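Local coordinates for SIR4-interacting protein SIF2 (Saccharomyces cerevisiae, PDB 1R5M) that serves as a WD40-repeat subunit of the Set3 histone deacetylase corepressor complex and antagonizes telomeric silencing in yeast, at residues 342-347 with 383-388. Residues are numbered along the deposited sequence; the frame is centred on the assembly and turned at random.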
ATOM      1  N   GLY A 342     -10.028   1.879  10.544  1.00 16.14           N
ATOM      2  CA  GLY A 342      -8.889   2.294  11.348  1.00 16.23           C
ATOM      3  C   GLY A 342      -8.789   1.670  12.727  1.00 14.70           C
ATOM      4  O   GLY A 342      -8.029   2.145  13.569  1.00 14.90           O
ATOM      5  N   GLN A 343      -9.535   0.594  12.957  1.00 14.89           N
ATOM      6  CA  GLN A 343      -9.539  -0.071  14.258  1.00 14.97           C
ATOM      7  C   GLN A 343      -8.699  -1.341  14.324  1.00 13.61           C
ATOM      8  O   GLN A 343      -8.498  -1.899  15.402  1.00 14.99           O
ATOM      9  CB  GLN A 343     -10.982  -0.401  14.657  1.00 16.43           C
ATOM     10  CG  GLN A 343     -11.879   0.824  14.783  1.00 19.57           C
ATOM     11  CD  GLN A 343     -11.634   1.593  16.066  1.00 22.46           C
ATOM     12  OE1 GLN A 343     -10.493   1.863  16.435  1.00 23.92           O
ATOM     13  NE2 GLN A 343     -12.712   1.953  16.752  1.00 27.08           N
ATOM     14  N   LYS A 344      -8.214  -1.801  13.176  1.00 12.10           N
ATOM     15  CA  LYS A 344      -7.412  -3.021  13.128  1.00 11.12           C
ATOM     16  C   LYS A 344      -6.206  -2.846  12.219  1.00 10.49           C
ATOM     17  O   LYS A 344      -6.290  -2.175  11.192  1.00 11.67           O
ATOM     18  CB  LYS A 344      -8.267  -4.183  12.611  1.00 11.28           C
ATOM     19  CG  LYS A 344      -9.516  -4.481  13.441  1.00 13.31           C
ATOM     20  CD  LYS A 344      -9.163  -5.163  14.752  1.00 17.22           C
ATOM     21  CE  LYS A 344     -10.412  -5.488  15.565  1.00 18.29           C
ATOM     22  NZ  LYS A 344     -11.113  -4.252  16.022  1.00 19.67           N
ATOM     23  N   TYR A 345      -5.087  -3.448  12.600  1.00 10.35           N
ATOM     24  CA  TYR A 345      -3.867  -3.363  11.803  1.00 10.51           C
ATOM     25  C   TYR A 345      -3.349  -4.778  11.587  1.00 10.42           C
ATOM     26  O   TYR A 345      -3.053  -5.488  12.547  1.00 10.88           O
ATOM     27  CB  TYR A 345      -2.809  -2.521  12.525  1.00 10.19           C
ATOM     28  CG  TYR A 345      -1.670  -2.079  11.629  1.00 10.85           C
ATOM     29  CD1 TYR A 345      -1.897  -1.202  10.569  1.00 11.06           C
ATOM     30  CD2 TYR A 345      -0.370  -2.535  11.839  1.00  9.73           C
ATOM     31  CE1 TYR A 345      -0.853  -0.786   9.737  1.00 10.10           C
ATOM     32  CE2 TYR A 345       0.683  -2.126  11.011  1.00 10.59           C
ATOM     33  CZ  TYR A 345       0.431  -1.251   9.964  1.00 11.35           C
ATOM     34  OH  TYR A 345       1.461  -0.832   9.150  1.00 12.55           O
ATOM     35  N   ALA A 346      -3.248  -5.184  10.325  1.00  9.90           N
ATOM     36  CA  ALA A 346      -2.785  -6.523   9.983  1.00 10.31           C
ATOM     37  C   ALA A 346      -1.362  -6.490   9.455  1.00 10.22           C
ATOM     38  O   ALA A 346      -1.029  -5.670   8.600  1.00 11.41           O
ATOM     39  CB  ALA A 346      -3.710  -7.139   8.940  1.00 10.30           C
ATOM     40  N   VAL A 347      -0.522  -7.386   9.966  1.00  9.19           N
ATOM     41  CA  VAL A 347       0.868  -7.455   9.533  1.00  9.80           C
ATOM     42  C   VAL A 347       1.259  -8.867   9.127  1.00 11.03           C
ATOM     43  O   VAL A 347       0.751  -9.844   9.676  1.00 11.72           O
ATOM     44  CB  VAL A 347       1.831  -6.982  10.642  1.00 10.87           C
ATOM     45  CG1 VAL A 347       1.585  -5.513  10.955  1.00 12.96           C
ATOM     46  CG2 VAL A 347       1.652  -7.833  11.888  1.00 12.25           C
ATOM     47  N   PRO A 383      -2.893  -4.850  21.718  1.00 14.96           N
ATOM     48  CA  PRO A 383      -3.633  -6.112  21.818  1.00 15.39           C
ATOM     49  C   PRO A 383      -3.639  -6.946  20.543  1.00 14.29           C
ATOM     50  O   PRO A 383      -3.914  -6.432  19.464  1.00 13.83           O
ATOM     51  CB  PRO A 383      -5.040  -5.659  22.203  1.00 17.40           C
ATOM     52  CG  PRO A 383      -4.792  -4.393  22.968  1.00 18.15           C
ATOM     53  CD  PRO A 383      -3.742  -3.715  22.122  1.00 16.09           C
ATOM     54  N   LEU A 384      -3.323  -8.232  20.675  1.00 14.17           N
ATOM     55  CA  LEU A 384      -3.334  -9.137  19.533  1.00 13.20           C
ATOM     56  C   LEU A 384      -4.764  -9.651  19.402  1.00 13.02           C
ATOM     57  O   LEU A 384      -5.275 -10.335  20.289  1.00 14.99           O
ATOM     58  CB  LEU A 384      -2.374 -10.307  19.754  1.00 13.76           C
ATOM     59  CG  LEU A 384      -2.347 -11.351  18.634  1.00 14.18           C
ATOM     60  CD1 LEU A 384      -1.964 -10.690  17.309  1.00 14.40           C
ATOM     61  CD2 LEU A 384      -1.351 -12.449  18.989  1.00 14.97           C
ATOM     62  N   TYR A 385      -5.409  -9.313  18.294  1.00 11.57           N
ATOM     63  CA  TYR A 385      -6.791  -9.710  18.060  1.00 10.98           C
ATOM     64  C   TYR A 385      -6.933 -11.104  17.465  1.00 11.88           C
ATOM     65  O   TYR A 385      -7.784 -11.891  17.894  1.00 11.96           O
ATOM     66  CB  TYR A 385      -7.450  -8.689  17.128  1.00 13.69           C
ATOM     67  CG  TYR A 385      -8.921  -8.915  16.868  1.00 13.28           C
ATOM     68  CD1 TYR A 385      -9.863  -8.736  17.878  1.00 15.66           C
ATOM     69  CD2 TYR A 385      -9.375  -9.293  15.603  1.00 14.78           C
ATOM     70  CE1 TYR A 385     -11.220  -8.924  17.636  1.00 17.34           C
ATOM     71  CE2 TYR A 385     -10.729  -9.485  15.352  1.00 16.03           C
ATOM     72  CZ  TYR A 385     -11.645  -9.298  16.372  1.00 17.51           C
ATOM     73  OH  TYR A 385     -12.986  -9.478  16.127  1.00 21.33           O
ATOM     74  N   ALA A 386      -6.101 -11.405  16.474  1.00 10.89           N
ATOM     75  CA  ALA A 386      -6.171 -12.694  15.802  1.00 10.64           C
ATOM     76  C   ALA A 386      -4.887 -13.011  15.053  1.00 11.27           C
ATOM     77  O   ALA A 386      -4.075 -12.127  14.789  1.00 10.80           O
ATOM     78  CB  ALA A 386      -7.346 -12.691  14.833  1.00 11.65           C
ATOM     79  N   SER A 387      -4.713 -14.286  14.714  1.00 10.80           N
ATOM     80  CA  SER A 387      -3.538 -14.736  13.978  1.00 10.84           C
ATOM     81  C   SER A 387      -3.918 -15.787  12.941  1.00 11.93           C
ATOM     82  O   SER A 387      -4.881 -16.538  13.125  1.00 11.93           O
ATOM     83  CB  SER A 387      -2.500 -15.338  14.932  1.00 11.59           C
ATOM     84  OG  SER A 387      -2.032 -14.394  15.875  1.00 13.59           O
ATOM     85  N   TYR A 388      -3.159 -15.822  11.848  1.00 11.34           N
ATOM     86  CA  TYR A 388      -3.357 -16.787  10.769  1.00 11.01           C
ATOM     87  C   TYR A 388      -1.991 -17.412  10.498  1.00 11.85           C
ATOM     88  O   TYR A 388      -1.012 -16.700  10.269  1.00 12.07           O
ATOM     89  CB  TYR A 388      -3.866 -16.091   9.505  1.00 11.84           C
ATOM     90  CG  TYR A 388      -4.150 -17.035   8.356  1.00 11.93           C
ATOM     91  CD1 TYR A 388      -5.143 -18.008   8.456  1.00 11.96           C
ATOM     92  CD2 TYR A 388      -3.434 -16.946   7.159  1.00 13.26           C
ATOM     93  CE1 TYR A 388      -5.424 -18.870   7.391  1.00 13.59           C
ATOM     94  CE2 TYR A 388      -3.706 -17.801   6.092  1.00 14.16           C
ATOM     95  CZ  TYR A 388      -4.702 -18.758   6.213  1.00 15.32           C
ATOM     96  OH  TYR A 388      -4.983 -19.594   5.155  1.00 15.76           O
TER
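Lys344 leaves its strand with CG anti to the carbonyl carbon (chi1 -59°) and bends again at chi2 and chi4, while Tyr385 swings its ring out with CG anti to the backbone N (chi1 -176°); the two meet as a CH-pi and cation-pi contact within one blade of the WD40 beta-propeller. Strand 344-349, in the seventh WD repeat, and strand 380-388 do not pair directly. Strand 354-358 runs between them, antiparallel to each, and the CA atoms of Lys344 and Tyr385 lie 8.3 Å apart. The two side chains bridge this middle strand, and no hydrogen bond joins 342-347 to 383-388. Tyr385 and Ala386 both face Val356 of that strand, a classic beta bulge that interrupts the regular pairing where the tyrosine projects.

Lys344 reaches the ring with its last methylene. Lys344 CE sits over the centre of one face of the Tyr385 ring, 3.8 Å from its centroid and 4° off the normal. The ammonium lies farther out on the same face, Lys344 NZ being 5.0 Å from the centroid of the Tyr385 ring, so the cation-pi component is probably secondary to the methylene packing. The charge of Lys344 has its stronger partner in Asp358, at the end of the intervening strand, through a salt bridge to OD1. Trp402 of strand 397-402 also touches the lysine side chain, and Lys37 touches the tyrosine. At the far end of the ring, Tyr385 OH is hydrogen-bonded to the backbone O of Pro424, near the C-terminus. All six ring carbons of Tyr385 lie 3.9 to 4.1 Å from Lys344 CE.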